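Local structure of protection of telomeres protein 1 (Schizosaccharomyces pombe, 7CUI) at residues A[75-87]-A[96-108]. The protein binds single-stranded telomeric DNA, protects the 3' telomeric overhang, and regulates telomerase and telomere length in fission yeast. Residues are numbered along the deposited sequence; the frame is centred on the assembly and turned at random.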
ATOM      1  N   PRO A  75      -5.848  -8.369  24.136  1.00 61.24           N
ATOM      2  CA  PRO A  75      -7.258  -8.233  23.753  1.00 58.37           C
ATOM      3  C   PRO A  75      -7.655  -7.084  22.823  1.00 53.39           C
ATOM      4  O   PRO A  75      -8.722  -7.148  22.217  1.00 51.52           O
ATOM      5  CB  PRO A  75      -7.945  -8.025  25.111  1.00 60.33           C
ATOM      6  CG  PRO A  75      -6.925  -7.246  25.914  1.00 59.22           C
ATOM      7  CD  PRO A  75      -5.573  -7.745  25.443  1.00 60.18           C
ATOM      8  N   SER A  76      -6.827  -6.031  22.729  1.00 49.73           N
ATOM      9  CA  SER A  76      -7.157  -4.918  21.847  1.00 47.37           C
ATOM     10  C   SER A  76      -5.924  -4.148  21.367  1.00 44.57           C
ATOM     11  O   SER A  76      -5.911  -2.917  21.405  1.00 43.36           O
ATOM     12  CB  SER A  76      -8.208  -4.003  22.453  1.00 50.84           C
ATOM     13  OG  SER A  76      -7.670  -3.219  23.507  1.00 55.21           O
ATOM     14  N   SER A  77      -4.908  -4.875  20.877  1.00 43.18           N
ATOM     15  CA  SER A  77      -3.758  -4.271  20.219  1.00 42.90           C
ATOM     16  C   SER A  77      -3.876  -4.434  18.707  1.00 39.91           C
ATOM     17  O   SER A  77      -3.854  -5.556  18.198  1.00 41.55           O
ATOM     18  CB  SER A  77      -2.464  -4.856  20.709  1.00 44.17           C
ATOM     19  OG  SER A  77      -2.199  -4.445  22.038  1.00 48.98           O
ATOM     20  N   TYR A  78      -3.960  -3.301  17.999  1.00 36.69           N
ATOM     21  CA  TYR A  78      -4.196  -3.300  16.564  1.00 33.78           C
ATOM     22  C   TYR A  78      -2.960  -2.799  15.816  1.00 33.31           C
ATOM     23  O   TYR A  78      -2.111  -2.111  16.382  1.00 34.33           O
ATOM     24  CB  TYR A  78      -5.426  -2.448  16.236  1.00 31.86           C
ATOM     25  CG  TYR A  78      -6.752  -3.016  16.676  1.00 30.61           C
ATOM     26  CD1 TYR A  78      -7.155  -2.965  18.002  1.00 30.72           C
ATOM     27  CD2 TYR A  78      -7.622  -3.588  15.758  1.00 29.59           C
ATOM     28  CE1 TYR A  78      -8.374  -3.483  18.409  1.00 30.69           C
ATOM     29  CE2 TYR A  78      -8.845  -4.111  16.148  1.00 29.18           C
ATOM     30  CZ  TYR A  78      -9.224  -4.055  17.479  1.00 29.99           C
ATOM     31  OH  TYR A  78     -10.434  -4.562  17.860  1.00 30.69           O
ATOM     32  N   VAL A  79      -2.868  -3.154  14.529  1.00 31.73           N
ATOM     33  CA  VAL A  79      -1.815  -2.654  13.657  1.00 31.03           C
ATOM     34  C   VAL A  79      -2.420  -2.278  12.310  1.00 30.12           C
ATOM     35  O   VAL A  79      -3.429  -2.856  11.900  1.00 30.02           O
ATOM     36  CB  VAL A  79      -0.649  -3.646  13.466  1.00 31.95           C
ATOM     37  CG1 VAL A  79       0.191  -3.802  14.726  1.00 31.97           C
ATOM     38  CG2 VAL A  79      -1.104  -4.992  12.916  1.00 31.88           C
ATOM     39  N   TRP A  80      -1.774  -1.312  11.644  1.00 28.51           N
ATOM     40  CA  TRP A  80      -2.128  -0.934  10.287  1.00 27.59           C
ATOM     41  C   TRP A  80      -1.814  -2.092   9.350  1.00 26.97           C
ATOM     42  O   TRP A  80      -0.730  -2.667   9.407  1.00 26.96           O
ATOM     43  CB  TRP A  80      -1.356   0.311   9.834  1.00 26.95           C
ATOM     44  CG  TRP A  80      -1.659   1.574  10.579  1.00 26.41           C
ATOM     45  CD1 TRP A  80      -0.766   2.360  11.248  1.00 26.72           C
ATOM     46  CD2 TRP A  80      -2.940   2.216  10.715  1.00 25.45           C
ATOM     47  NE1 TRP A  80      -1.402   3.439  11.802  1.00 26.22           N
ATOM     48  CE2 TRP A  80      -2.736   3.377  11.494  1.00 25.71           C
ATOM     49  CE3 TRP A  80      -4.235   1.924  10.267  1.00 24.40           C
ATOM     50  CZ2 TRP A  80      -3.777   4.249  11.818  1.00 25.44           C
ATOM     51  CZ3 TRP A  80      -5.265   2.779  10.597  1.00 24.10           C
ATOM     52  CH2 TRP A  80      -5.035   3.924  11.362  1.00 24.31           C
HETATM   53  N   MSE A  81      -2.775  -2.411   8.482  1.00 27.46           N
HETATM   54  CA  MSE A  81      -2.525  -3.329   7.387  1.00 29.28           C
HETATM   55  C   MSE A  81      -3.540  -3.093   6.272  1.00 28.76           C
HETATM   56  O   MSE A  81      -4.733  -3.336   6.436  1.00 28.30           O
HETATM   57  CB  MSE A  81      -2.526  -4.780   7.875  1.00 32.51           C
HETATM   58  CG  MSE A  81      -2.145  -5.751   6.792  1.00 38.97           C
HETATM   59 SE   MSE A  81      -2.580  -7.578   7.325  1.00 47.58          SE
HETATM   60  CE  MSE A  81      -4.523  -7.871   7.228  1.00 41.13           C
ATOM     61  N   PHE A  82      -3.034  -2.602   5.138  1.00 27.72           N
ATOM     62  CA  PHE A  82      -3.830  -2.389   3.942  1.00 26.15           C
ATOM     63  C   PHE A  82      -2.909  -2.417   2.726  1.00 26.77           C
ATOM     64  O   PHE A  82      -1.687  -2.365   2.867  1.00 26.78           O
ATOM     65  CB  PHE A  82      -4.634  -1.086   4.039  1.00 24.57           C
ATOM     66  CG  PHE A  82      -3.822   0.153   4.331  1.00 23.22           C
ATOM     67  CD1 PHE A  82      -3.603   0.564   5.638  1.00 22.46           C
ATOM     68  CD2 PHE A  82      -3.287   0.921   3.301  1.00 22.93           C
ATOM     69  CE1 PHE A  82      -2.863   1.707   5.906  1.00 22.28           C
ATOM     70  CE2 PHE A  82      -2.549   2.065   3.573  1.00 22.26           C
ATOM     71  CZ  PHE A  82      -2.341   2.461   4.877  1.00 22.34           C
ATOM     72  N   ALA A  83      -3.509  -2.511   1.537  1.00 26.60           N
ATOM     73  CA  ALA A  83      -2.740  -2.570   0.306  1.00 26.98           C
ATOM     74  C   ALA A  83      -3.290  -1.565  -0.703  1.00 27.02           C
ATOM     75  O   ALA A  83      -4.502  -1.415  -0.845  1.00 28.35           O
ATOM     76  CB  ALA A  83      -2.761  -3.973  -0.247  1.00 27.40           C
ATOM     77  N   LEU A  84      -2.375  -0.885  -1.399  1.00 27.58           N
ATOM     78  CA  LEU A  84      -2.739  -0.002  -2.493  1.00 26.76           C
ATOM     79  C   LEU A  84      -2.342  -0.681  -3.799  1.00 27.58           C
ATOM     80  O   LEU A  84      -1.186  -1.071  -3.954  1.00 30.34           O
ATOM     81  CB  LEU A  84      -1.963   1.309  -2.345  1.00 25.53           C
ATOM     82  CG  LEU A  84      -2.111   2.049  -1.020  1.00 24.62           C
ATOM     83  CD1 LEU A  84      -1.341   3.362  -1.065  1.00 23.76           C
ATOM     84  CD2 LEU A  84      -3.577   2.309  -0.714  1.00 24.79           C
ATOM     85  N   LEU A  85      -3.301  -0.824  -4.723  1.00 26.90           N
ATOM     86  CA  LEU A  85      -2.966  -1.251  -6.071  1.00 29.20           C
ATOM     87  C   LEU A  85      -2.492  -0.031  -6.857  1.00 29.97           C
ATOM     88  O   LEU A  85      -3.274   0.878  -7.122  1.00 32.53           O
ATOM     89  CB  LEU A  85      -4.188  -1.894  -6.734  1.00 28.59           C
ATOM     90  CG  LEU A  85      -3.913  -2.588  -8.069  1.00 30.42           C
ATOM     91  CD1 LEU A  85      -2.959  -3.760  -7.892  1.00 30.16           C
ATOM     92  CD2 LEU A  85      -5.206  -3.050  -8.720  1.00 31.93           C
ATOM     93  N   VAL A  86      -1.209  -0.016  -7.222  1.00 31.11           N
ATOM     94  CA  VAL A  86      -0.635   1.164  -7.852  1.00 32.81           C
ATOM     95  C   VAL A  86      -0.374   0.892  -9.335  1.00 35.44           C
ATOM     96  O   VAL A  86      -0.226  -0.258  -9.742  1.00 32.68           O
ATOM     97  CB  VAL A  86       0.622   1.662  -7.112  1.00 31.87           C
ATOM     98  CG1 VAL A  86       0.314   2.083  -5.682  1.00 30.83           C
ATOM     99  CG2 VAL A  86       1.759   0.651  -7.149  1.00 31.44           C
ATOM    100  N   ARG A  87      -0.329   1.968 -10.135  1.00 38.53           N
ATOM    101  CA  ARG A  87      -0.101   1.883 -11.571  1.00 42.78           C
ATOM    102  C   ARG A  87       0.949   2.907 -11.995  1.00 44.83           C
ATOM    103  O   ARG A  87       0.964   4.039 -11.515  1.00 44.50           O
ATOM    104  CB  ARG A  87      -1.419   2.016 -12.343  1.00 43.58           C
ATOM    105  CG  ARG A  87      -1.276   2.418 -13.805  1.00 49.02           C
ATOM    106  CD  ARG A  87      -2.310   1.780 -14.717  1.00 55.47           C
ATOM    107  NE  ARG A  87      -3.692   1.994 -14.295  1.00 56.07           N
ATOM    108  CZ  ARG A  87      -4.745   1.279 -14.702  1.00 63.53           C
ATOM    109  NH1 ARG A  87      -4.604   0.287 -15.571  1.00 68.08           N
ATOM    110  NH2 ARG A  87      -5.946   1.571 -14.226  1.00 63.64           N
ATOM    111  N   VAL A  96       0.916  -3.006  -3.364  1.00 29.04           N
ATOM    112  CA  VAL A  96       1.912  -2.523  -2.423  1.00 29.59           C
ATOM    113  C   VAL A  96       1.276  -2.513  -1.031  1.00 29.21           C
ATOM    114  O   VAL A  96       0.274  -1.834  -0.794  1.00 27.66           O
ATOM    115  CB  VAL A  96       2.415  -1.123  -2.835  1.00 28.69           C
ATOM    116  CG1 VAL A  96       3.381  -0.534  -1.819  1.00 28.88           C
ATOM    117  CG2 VAL A  96       3.023  -1.116  -4.233  1.00 29.13           C
ATOM    118  N   ILE A  97       1.862  -3.290  -0.117  1.00 29.32           N
ATOM    119  CA  ILE A  97       1.327  -3.448   1.225  1.00 29.83           C
ATOM    120  C   ILE A  97       1.920  -2.375   2.134  1.00 29.56           C
ATOM    121  O   ILE A  97       3.136  -2.195   2.180  1.00 30.82           O
ATOM    122  CB  ILE A  97       1.618  -4.862   1.766  1.00 30.52           C
ATOM    123  CG1 ILE A  97       0.903  -5.946   0.957  1.00 31.30           C
ATOM    124  CG2 ILE A  97       1.279  -4.958   3.247  1.00 30.89           C
ATOM    125  CD1 ILE A  97       1.462  -7.339   1.172  1.00 31.97           C
ATOM    126  N   PHE A  98       1.039  -1.679   2.864  1.00 28.62           N
ATOM    127  CA  PHE A  98       1.442  -0.823   3.966  1.00 28.64           C
ATOM    128  C   PHE A  98       1.053  -1.489   5.284  1.00 29.49           C
ATOM    129  O   PHE A  98      -0.126  -1.704   5.562  1.00 28.34           O
ATOM    130  CB  PHE A  98       0.867   0.587   3.813  1.00 27.72           C
ATOM    131  CG  PHE A  98       1.521   1.373   2.707  1.00 27.84           C
ATOM    132  CD1 PHE A  98       1.058   1.276   1.402  1.00 27.91           C
ATOM    133  CD2 PHE A  98       2.629   2.176   2.957  1.00 28.37           C
ATOM    134  CE1 PHE A  98       1.678   1.978   0.378  1.00 28.55           C
ATOM    135  CE2 PHE A  98       3.246   2.881   1.931  1.00 28.33           C
ATOM    136  CZ  PHE A  98       2.766   2.781   0.644  1.00 28.51           C
ATOM    137  N   PHE A  99       2.073  -1.801   6.084  1.00 31.06           N
ATOM    138  CA  PHE A  99       1.932  -2.546   7.320  1.00 30.30           C
ATOM    139  C   PHE A  99       2.626  -1.773   8.440  1.00 31.28           C
ATOM    140  O   PHE A  99       3.686  -1.178   8.225  1.00 30.13           O
ATOM    141  CB  PHE A  99       2.539  -3.940   7.131  1.00 32.23           C
ATOM    142  CG  PHE A  99       2.416  -4.866   8.313  1.00 33.88           C
ATOM    143  CD1 PHE A  99       1.174  -5.333   8.720  1.00 34.37           C
ATOM    144  CD2 PHE A  99       3.537  -5.281   9.019  1.00 36.39           C
ATOM    145  CE1 PHE A  99       1.053  -6.183   9.812  1.00 35.02           C
ATOM    146  CE2 PHE A  99       3.416  -6.131  10.112  1.00 36.87           C
ATOM    147  CZ  PHE A  99       2.175  -6.584  10.505  1.00 35.21           C
ATOM    148  N   ASP A 100       1.984  -1.754   9.615  1.00 30.34           N
ATOM    149  CA  ASP A 100       2.596  -1.344  10.871  1.00 32.37           C
ATOM    150  C   ASP A 100       3.291   0.014  10.728  1.00 32.26           C
ATOM    151  O   ASP A 100       2.656   0.996  10.352  1.00 32.29           O
ATOM    152  CB  ASP A 100       3.479  -2.460  11.442  1.00 34.80           C
ATOM    153  CG  ASP A 100       3.648  -2.397  12.950  1.00 37.60           C
ATOM    154  OD1 ASP A 100       3.158  -1.419  13.562  1.00 38.64           O
ATOM    155  OD2 ASP A 100       4.266  -3.330  13.504  1.00 42.75           O
ATOM    156  N   SER A 101       4.600   0.062  11.014  1.00 34.05           N
ATOM    157  CA  SER A 101       5.345   1.313  11.100  1.00 34.70           C
ATOM    158  C   SER A 101       5.464   2.019   9.745  1.00 34.33           C
ATOM    159  O   SER A 101       5.576   3.244   9.704  1.00 33.34           O
ATOM    160  CB  SER A 101       6.694   1.111  11.744  1.00 35.25           C
ATOM    161  OG  SER A 101       7.401   0.065  11.099  1.00 35.83           O
ATOM    162  N   ASP A 102       5.432   1.253   8.647  1.00 33.34           N
ATOM    163  CA  ASP A 102       5.502   1.833   7.315  1.00 34.52           C
ATOM    164  C   ASP A 102       4.185   2.535   6.981  1.00 34.13           C
ATOM    165  O   ASP A 102       4.186   3.591   6.349  1.00 33.25           O
ATOM    166  CB  ASP A 102       5.899   0.787   6.272  1.00 36.58           C
ATOM    167  CG  ASP A 102       7.362   0.370   6.340  1.00 39.10           C
ATOM    168  OD1 ASP A 102       8.228   1.261   6.504  1.00 42.30           O
ATOM    169  OD2 ASP A 102       7.632  -0.847   6.226  1.00 38.62           O
ATOM    170  N   ALA A 103       3.070   1.939   7.422  1.00 35.06           N
ATOM    171  CA  ALA A 103       1.750   2.524   7.247  1.00 33.57           C
ATOM    172  C   ALA A 103       1.610   3.764   8.125  1.00 33.69           C
ATOM    173  O   ALA A 103       0.994   4.742   7.712  1.00 35.72           O
ATOM    174  CB  ALA A 103       0.682   1.504   7.541  1.00 32.66           C
ATOM    175  N   ALA A 104       2.198   3.717   9.328  1.00 32.60           N
ATOM    176  CA  ALA A 104       2.235   4.873  10.212  1.00 31.60           C
ATOM    177  C   ALA A 104       3.041   6.003   9.569  1.00 33.39           C
ATOM    178  O   ALA A 104       2.666   7.168   9.686  1.00 34.83           O
ATOM    179  CB  ALA A 104       2.778   4.493  11.569  1.00 28.22           C
ATOM    180  N   GLU A 105       4.141   5.640   8.895  1.00 35.03           N
ATOM    181  CA  GLU A 105       4.983   6.583   8.173  1.00 37.56           C
ATOM    182  C   GLU A 105       4.159   7.308   7.105  1.00 35.21           C
ATOM    183  O   GLU A 105       4.199   8.533   7.022  1.00 35.31           O
ATOM    184  CB  GLU A 105       6.188   5.855   7.570  1.00 41.18           C
ATOM    185  CG  GLU A 105       7.087   6.738   6.723  1.00 47.52           C
ATOM    186  CD  GLU A 105       8.216   7.422   7.470  1.00 54.44           C
ATOM    187  OE1 GLU A 105       9.204   7.803   6.812  1.00 59.03           O
ATOM    188  OE2 GLU A 105       8.108   7.567   8.705  1.00 61.81           O
ATOM    189  N   LEU A 106       3.410   6.540   6.301  1.00 33.37           N
ATOM    190  CA  LEU A 106       2.578   7.096   5.245  1.00 31.84           C
ATOM    191  C   LEU A 106       1.520   8.017   5.852  1.00 32.78           C
ATOM    192  O   LEU A 106       1.412   9.171   5.441  1.00 36.17           O
ATOM    193  CB  LEU A 106       1.947   5.955   4.440  1.00 27.85           C
ATOM    194  CG  LEU A 106       1.098   6.374   3.239  1.00 27.50           C
ATOM    195  CD1 LEU A 106       1.969   6.709   2.035  1.00 26.65           C
ATOM    196  CD2 LEU A 106       0.093   5.289   2.878  1.00 26.66           C
ATOM    197  N   ILE A 107       0.770   7.512   6.844  1.00 31.77           N
ATOM    198  CA  ILE A 107      -0.343   8.254   7.423  1.00 31.36           C
ATOM    199  C   ILE A 107       0.157   9.575   8.007  1.00 34.23           C
ATOM    200  O   ILE A 107      -0.458  10.612   7.770  1.00 35.29           O
ATOM    201  CB  ILE A 107      -1.146   7.420   8.443  1.00 30.49           C
ATOM    202  CG1 ILE A 107      -1.877   6.263   7.762  1.00 29.63           C
ATOM    203  CG2 ILE A 107      -2.116   8.305   9.214  1.00 29.21           C
ATOM    204  CD1 ILE A 107      -2.208   5.118   8.696  1.00 30.49           C
ATOM    205  N   ASN A 108       1.250   9.513   8.782  1.00 34.93           N
ATOM    206  CA  ASN A 108       1.994  10.686   9.214  1.00 37.56           C
ATOM    207  C   ASN A 108       1.101  11.620  10.031  1.00 39.30           C
ATOM    208  O   ASN A 108       0.986  12.804   9.717  1.00 42.10           O
ATOM    209  CB  ASN A 108       2.641  11.399   8.019  1.00 38.01           C
ATOM    210  CG  ASN A 108       3.655  12.449   8.417  1.00 40.67           C
ATOM    211  OD1 ASN A 108       4.195  12.413   9.518  1.00 44.85           O
ATOM    212  ND2 ASN A 108       3.924  13.390   7.528  1.00 44.35           N
TER
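Trp80 lies against helix 100-107 with CD1 of Ile107 over the centre of one indole face, 3.5 Å from the centroid of the five-membered ring in a CH-pi contact. The surroundings are a beta hairpin, strands 77-87 and 93-99, whose second strand is followed by that helix; it belongs to the C-terminal part of Pot1, in a curled mixed sheet consistent with an OB fold. With CG beside the backbone N (chi1 -65°), the indole is turned onto the helix, Trp80 CD1 lying 4.1 Å from Ala104 CB; Trp80 CB packs on Ala103 CB. Replacing Trp80 by an alanine would probably leave Ile107 CD1 without its aromatic floor and open a gap beside Ala104. On the same face of the sheet, the Phe82 ring takes Phe98 CB over one face, offset toward the rim, while Leu106 CD2 reaches its edge; Phe68 stacks on Phe82 as well. Leu84 CD1 touches Phe98 CE1 at 3.6 Å, and Val86 CG2 meets Val96 CG2. On the opposite face, Met81, a selenomethionine, presents CB to the edge of the Phe99 ring; both also pack on apolar side chains of another protein's chain. Paired backbone bonds join Phe82 to Phe98 and Leu84 to Val96. Toward the polar edge, Asp100 N donates to Trp80 O at 2.9 Å in a nearly straight bond (172°), approaching 31° out of the carbonyl plane.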